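Lipopolysaccharide biosynthesis protein wbpB (Thermus thermophilus, PDB 3O9Z) is an NAD-dependent dehydrogenase in the biosynthesis of 2,3-diacetamido-2,3-dideoxy-D-mannuronic acid, probably using 2-oxoglutarate to reoxidise its cofactor. Local coordinates at residues I184-F189 / R289-L294; P104-L107 / E111-R114. All blocks are in the same frame, centred on the assembly; numbering follows the deposited sequence.

Contact 1 of 2, residues I184-F189 / R289-L294; sequences IGIHFF and RVAALL. With AKG (2-oxoglutaric acid), chain F; NAD (nicotinamide-adenine-dinucleotide), chain E.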
loop_
_atom_site.group_PDB
_atom_site.type_symbol
_atom_site.label_atom_id
_atom_site.label_comp_id
_atom_site.label_asym_id
_atom_site.label_seq_id
_atom_site.Cartn_x
_atom_site.Cartn_y
_atom_site.Cartn_z
ATOM N N ILE A 184 12.571 20.241 4.182
ATOM C CA ILE A 184 12.255 21.595 3.775
ATOM C C ILE A 184 13.538 22.426 3.796
ATOM O O ILE A 184 13.801 23.151 2.864
ATOM C CB ILE A 184 11.210 22.194 4.711
ATOM C CG1 ILE A 184 9.963 21.305 4.775
ATOM C CG2 ILE A 184 10.838 23.603 4.215
ATOM C CD1 ILE A 184 9.183 21.125 3.469
ATOM N N GLY A 185 14.330 22.290 4.841
ATOM C CA GLY A 185 15.507 23.167 5.022
ATOM C C GLY A 185 16.587 23.050 3.984
ATOM O O GLY A 185 17.330 24.025 3.787
ATOM N N ILE A 186 16.636 21.945 3.234
ATOM C CA ILE A 186 17.751 21.822 2.283
ATOM C C ILE A 186 17.794 22.983 1.309
ATOM O O ILE A 186 18.873 23.386 0.846
ATOM C CB ILE A 186 17.682 20.477 1.547
ATOM C CG1 ILE A 186 19.017 20.221 0.815
ATOM C CG2 ILE A 186 16.488 20.376 0.569
ATOM C CD1 ILE A 186 20.075 19.760 1.771
ATOM N N HIS A 187 16.642 23.549 0.943
ATOM C CA HIS A 187 16.600 24.682 0.044
ATOM C C HIS A 187 17.481 25.799 0.571
ATOM O O HIS A 187 18.266 26.358 -0.200
ATOM C CB HIS A 187 15.164 25.198 -0.095
ATOM C CG HIS A 187 14.310 24.419 -1.045
ATOM N ND1 HIS A 187 14.524 24.399 -2.408
ATOM C CD2 HIS A 187 13.203 23.672 -0.817
ATOM C CE1 HIS A 187 13.583 23.668 -2.983
ATOM N NE2 HIS A 187 12.787 23.194 -2.038
ATOM N N PHE A 188 17.272 26.171 1.817
ATOM C CA PHE A 188 18.043 27.304 2.317
ATOM C C PHE A 188 19.452 26.923 2.758
ATOM O O PHE A 188 20.337 27.790 2.622
ATOM C CB PHE A 188 17.273 28.166 3.336
ATOM C CG PHE A 188 17.156 27.582 4.716
ATOM C CD1 PHE A 188 15.977 27.000 5.125
ATOM C CD2 PHE A 188 18.211 27.681 5.620
ATOM C CE1 PHE A 188 15.850 26.467 6.381
ATOM C CE2 PHE A 188 18.082 27.147 6.881
ATOM C CZ PHE A 188 16.897 26.538 7.242
ATOM N N PHE A 189 19.687 25.712 3.275
ATOM C CA PHE A 189 21.073 25.311 3.570
ATOM C C PHE A 189 21.857 25.378 2.259
ATOM O O PHE A 189 23.025 25.821 2.229
ATOM C CB PHE A 189 21.193 23.990 4.336
ATOM C CG PHE A 189 20.644 24.081 5.726
ATOM C CD1 PHE A 189 21.214 24.927 6.673
ATOM C CD2 PHE A 189 19.550 23.325 6.095
ATOM C CE1 PHE A 189 20.672 25.015 7.940
ATOM C CE2 PHE A 189 19.046 23.388 7.372
ATOM C CZ PHE A 189 19.567 24.262 8.288
ATOM N N ARG A 289 25.636 17.747 3.816
ATOM C CA ARG A 289 26.469 17.525 4.990
ATOM C C ARG A 289 25.932 18.282 6.211
ATOM O O ARG A 289 25.807 17.734 7.290
ATOM C CB ARG A 289 27.909 17.937 4.671
ATOM C CG ARG A 289 28.820 17.719 5.849
ATOM C CD ARG A 289 30.210 18.314 5.556
ATOM N NE ARG A 289 30.247 19.787 5.632
ATOM C CZ ARG A 289 30.528 20.458 6.740
ATOM N NH1 ARG A 289 30.753 19.819 7.883
ATOM N NH2 ARG A 289 30.489 21.783 6.691
ATOM N N VAL A 290 25.526 19.537 5.990
ATOM C CA VAL A 290 24.920 20.323 7.057
ATOM C C VAL A 290 23.602 19.756 7.588
ATOM O O VAL A 290 23.386 19.544 8.789
ATOM C CB VAL A 290 24.668 21.769 6.592
ATOM C CG1 VAL A 290 23.957 22.562 7.677
ATOM C CG2 VAL A 290 25.978 22.439 6.204
ATOM N N ALA A 291 22.727 19.417 6.640
ATOM C CA ALA A 291 21.464 18.846 7.041
ATOM C C ALA A 291 21.607 17.524 7.782
ATOM O O ALA A 291 20.901 17.233 8.774
ATOM C CB ALA A 291 20.530 18.715 5.834
ATOM N N ALA A 292 22.556 16.720 7.298
ATOM C CA ALA A 292 22.756 15.435 7.981
ATOM C C ALA A 292 23.287 15.579 9.417
ATOM O O ALA A 292 22.801 14.898 10.336
ATOM C CB ALA A 292 23.705 14.555 7.144
ATOM N N LEU A 293 24.209 16.529 9.610
ATOM C CA LEU A 293 24.715 16.850 10.949
ATOM C C LEU A 293 23.592 17.194 11.903
ATOM O O LEU A 293 23.545 16.762 13.063
ATOM C CB LEU A 293 25.678 18.034 10.888
ATOM C CG LEU A 293 27.089 17.891 10.339
ATOM C CD1 LEU A 293 27.795 19.240 10.236
ATOM C CD2 LEU A 293 27.837 16.933 11.284
ATOM N N LEU A 294 22.667 18.007 11.384
ATOM C CA LEU A 294 21.544 18.486 12.170
ATOM C C LEU A 294 20.588 17.397 12.664
ATOM O O LEU A 294 19.784 17.641 13.572
ATOM C CB LEU A 294 20.794 19.546 11.355
ATOM C CG LEU A 294 21.444 20.931 11.315
ATOM C CD1 LEU A 294 20.743 21.847 10.292
ATOM C CD2 LEU A 294 21.393 21.547 12.739
HETATM C C1 AKG F . 8.845 20.581 -0.301
HETATM O O1 AKG F . 7.675 20.725 0.139
HETATM O O2 AKG F . 9.402 19.478 -0.317
HETATM C C2 AKG F . 9.580 21.661 -0.923
HETATM O O5 AKG F . 10.715 21.441 -1.339
HETATM C C3 AKG F . 8.977 23.037 -1.031
HETATM C C4 AKG F . 9.456 23.849 0.171
HETATM C C5 AKG F . 8.788 25.203 0.295
HETATM O O3 AKG F . 7.551 25.287 0.177
HETATM O O4 AKG F . 9.480 26.202 0.505
HETATM P PA NAD E . 4.297 13.022 -2.669
HETATM O O1A NAD E . 3.196 13.888 -3.154
HETATM O O2A NAD E . 4.185 12.199 -1.376
HETATM O O5B NAD E . 4.529 12.084 -3.919
HETATM C C5B NAD E . 5.481 11.075 -3.728
HETATM C C4B NAD E . 5.269 10.003 -4.824
HETATM O O4B NAD E . 6.339 9.023 -4.802
HETATM C C3B NAD E . 3.977 9.207 -4.491
HETATM O O3B NAD E . 3.049 9.223 -5.595
HETATM C C2B NAD E . 4.471 7.798 -4.121
HETATM O O2B NAD E . 3.565 6.735 -4.450
HETATM C C1B NAD E . 5.717 7.756 -5.054
HETATM N N9A NAD E . 6.646 6.675 -4.633
HETATM C C8A NAD E . 6.833 5.977 -3.480
HETATM N N7A NAD E . 7.780 5.053 -3.634
HETATM C C5A NAD E . 8.169 5.079 -4.950
HETATM C C6A NAD E . 9.114 4.333 -5.752
HETATM N N6A NAD E . 9.815 3.294 -5.202
HETATM N N1A NAD E . 9.174 4.757 -7.009
HETATM C C2A NAD E . 8.527 5.738 -7.625
HETATM N N3A NAD E . 7.614 6.433 -6.899
HETATM C C4A NAD E . 7.486 6.116 -5.605
HETATM O O3 NAD E . 5.619 13.912 -2.528
HETATM P PN NAD E . 6.135 15.150 -3.330
HETATM O O1N NAD E . 5.794 16.417 -2.547
HETATM O O2N NAD E . 5.719 15.050 -4.772
HETATM O O5D NAD E . 7.719 15.061 -3.137
HETATM C C5D NAD E . 8.353 14.259 -4.101
HETATM C C4D NAD E . 9.836 14.672 -4.082
HETATM O O4D NAD E . 9.866 16.009 -4.629
HETATM C C3D NAD E . 10.513 14.713 -2.705
HETATM O O3D NAD E . 11.925 14.410 -2.941
HETATM C C2D NAD E . 10.412 16.208 -2.363
HETATM O O2D NAD E . 11.465 16.643 -1.517
HETATM C C1D NAD E . 10.454 16.944 -3.707
HETATM N N1N NAD E . 9.758 18.230 -3.686
HETATM C C2N NAD E . 10.359 19.297 -4.169
HETATM C C3N NAD E . 9.799 20.557 -4.220
HETATM C C7N NAD E . 10.656 21.642 -4.729
HETATM O O7N NAD E . 11.623 21.420 -5.488
HETATM N N7N NAD E . 10.229 22.862 -4.423
HETATM C C4N NAD E . 8.488 20.691 -3.742
HETATM C C5N NAD E . 7.847 19.526 -3.319
HETATM C C6N NAD E . 8.473 18.282 -3.304
#
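Phe189 carries most of the apolar contact, pointing its ring from the start of helix 186-196 at one side of helix 281-294. Over one face lies a CH-pi interaction: Val290 CG1 stands 4.2 Å from the centroid of the Phe189 ring and 28° off the ring normal. The opposite face is met near its rim by Phe188 CE2, so the ring is held between two hydrocarbon groups. A first torsion that sets CG beside the backbone N (chi1 -67°) swings the Phe189 ring toward helix 281-294 and brings its CZ to 3.4 Å from Leu294 CD1, a tight approach of two side chains coming from opposite directions. Trp225 of strand 221-228 adds an edge-to-face contact with Phe189.

A second apolar pair is made by Ile186 CD1 and Ala291 CB, 4.2 Å apart. In this Gfo/Idh/MocA-type enzyme these contacts join helix 281-294, the last of the chain, to the start of helix 186-196, which borders the ligand pocket with His187. The CD1 methyl of Ile184 is in van der Waals contact with a carboxylate of 2-oxoglutarate, 3.7 Å from its O1.

The polar interactions face the ligands. His187 NE2 donates a hydrogen bond to the keto oxygen O5 of 2-oxoglutarate (2.8 Å, N-H...O angle 145°), with the acceptor at the ring edge, near its plane. The nicotinamide amide also lies close, N7N being 3.5 Å from His187 NE2.

Contact 2 of 2, residues P104-L107 / E111-R114; sequences PLVL and EIAR
Val106 points its side chain at the first turn of helix 109-122, where Glu111 and Ile112 receive it. With CG1 anti to the carbonyl carbon (chi1 -58°), CG2 is left between the backbone N and the carbonyl carbon, and from there it makes two apolar contacts at once. One is with Ile112, whose side chain crosses that of Val106 obliquely: Val106 CG2 lies 3.6 Å from Ile112 CG1 and nearly as close to CD1. The other is with the root of Glu111, where Val106 CG2 and Glu111 CB are 3.7 Å apart.

Glu111 is extended beyond CG (chi2 169°), which carries its carboxylate back past Val106 towards the chain preceding the helix. There OE1 sits 3.4 Å from Val106 CB and accepts a weak, bent hydrogen bond from Leu107 N (3.1 Å, N-H...O angle 133°). The same oxygen accepts a hydrogen bond from Trp108 N, which corresponds to the glutamate half of a capping box. Segment 104-107 begins with Pro104, which follows a cis peptide bond directly after Lys103 in the Glu-Lys-Pro motif familiar from Gfo/Idh/MocA enzymes.

Two backbone N-H groups thus converge on one carboxylate oxygen at the amino end of a helix, where the helix dipole would be expected to favour a negatively charged Glu111.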
loop_
_atom_site.group_PDB
_atom_site.type_symbol
_atom_site.label_atom_id
_atom_site.label_comp_id
_atom_site.label_asym_id
_atom_site.label_seq_id
_atom_site.Cartn_x
_atom_site.Cartn_y
_atom_site.Cartn_z
ATOM N N PRO A 104 16.109 16.699 -1.414
ATOM C CA PRO A 104 17.592 16.750 -1.311
ATOM C C PRO A 104 18.118 15.691 -2.270
ATOM O O PRO A 104 17.502 14.636 -2.408
ATOM C CB PRO A 104 17.864 16.329 0.143
ATOM C CG PRO A 104 16.676 15.381 0.466
ATOM C CD PRO A 104 15.509 16.040 -0.244
ATOM N N LEU A 105 19.249 15.931 -2.929
ATOM C CA LEU A 105 19.766 14.941 -3.888
ATOM C C LEU A 105 19.848 13.539 -3.282
ATOM O O LEU A 105 19.370 12.561 -3.898
ATOM C CB LEU A 105 21.163 15.440 -4.380
ATOM C CG LEU A 105 21.825 14.643 -5.531
ATOM C CD1 LEU A 105 20.807 14.426 -6.631
ATOM C CD2 LEU A 105 23.017 15.466 -6.065
ATOM N N VAL A 106 20.457 13.400 -2.106
ATOM C CA VAL A 106 20.418 12.203 -1.294
ATOM C C VAL A 106 20.360 12.619 0.174
ATOM O O VAL A 106 20.405 13.832 0.458
ATOM C CB VAL A 106 21.609 11.237 -1.517
ATOM C CG1 VAL A 106 21.686 10.785 -2.995
ATOM C CG2 VAL A 106 22.961 11.952 -1.118
ATOM N N LEU A 107 20.244 11.663 1.074
ATOM C CA LEU A 107 20.095 11.947 2.506
ATOM C C LEU A 107 21.431 12.086 3.213
ATOM O O LEU A 107 21.539 12.782 4.210
ATOM C CB LEU A 107 19.216 10.915 3.229
ATOM C CG LEU A 107 17.723 10.959 2.853
ATOM C CD1 LEU A 107 17.010 9.868 3.698
ATOM C CD2 LEU A 107 17.291 12.419 3.149
ATOM N N GLU A 111 26.360 8.611 0.935
ATOM C CA GLU A 111 25.694 8.340 -0.337
ATOM C C GLU A 111 26.291 9.208 -1.447
ATOM O O GLU A 111 26.518 8.746 -2.570
ATOM C CB GLU A 111 24.156 8.536 -0.224
ATOM C CG GLU A 111 23.548 7.511 0.715
ATOM C CD GLU A 111 22.103 7.806 1.070
ATOM O OE1 GLU A 111 21.747 8.997 1.085
ATOM O OE2 GLU A 111 21.340 6.829 1.255
ATOM N N ILE A 112 26.576 10.491 -1.169
ATOM C CA ILE A 112 27.264 11.360 -2.103
ATOM C C ILE A 112 28.623 10.701 -2.482
ATOM O O ILE A 112 28.899 10.663 -3.691
ATOM C CB ILE A 112 27.536 12.775 -1.497
ATOM C CG1 ILE A 112 26.217 13.564 -1.334
ATOM C CG2 ILE A 112 28.534 13.527 -2.357
ATOM C CD1 ILE A 112 25.593 14.071 -2.597
ATOM N N ALA A 113 29.362 10.196 -1.488
ATOM C CA ALA A 113 30.695 9.612 -1.746
ATOM C C ALA A 113 30.574 8.358 -2.625
ATOM O O ALA A 113 31.374 8.166 -3.557
ATOM C CB ALA A 113 31.391 9.306 -0.453
ATOM N N ARG A 114 29.580 7.516 -2.367
ATOM C CA ARG A 114 29.429 6.298 -3.139
ATOM C C ARG A 114 28.977 6.658 -4.536
ATOM O O ARG A 114 29.421 6.044 -5.528
ATOM C CB ARG A 114 28.453 5.328 -2.466
ATOM C CG ARG A 114 28.774 4.781 -1.097
ATOM C CD ARG A 114 29.899 3.753 -1.076
ATOM N NE ARG A 114 30.532 3.721 0.247
ATOM C CZ ARG A 114 31.457 2.842 0.629
ATOM N NH1 ARG A 114 31.871 1.898 -0.207
ATOM N NH2 ARG A 114 31.967 2.903 1.853
#

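In the fold
Contact 2 comes first along the chain and closes before contact 1 opens; their centres are 12 Å apart. Contact 2 lies in the Rossmann-fold part, in the loop after strand 98-101 and on helix 109-122. Contact 1 joins helix 186-196, from the C-terminal alpha/beta part, to helix 281-294. The two meet directly: Ala292 CB is 4.1 Å from Leu107 O, and Ile186 CG1 is likewise 4.1 Å from Pro104 CB. Helix 281-294 also receives Leu105 and Ile112, so it is common ground for both. Lys103, which binds NAD and 2-oxoglutarate, directly precedes segment 104-107 and touches Ile186, placing this junction beside the active site.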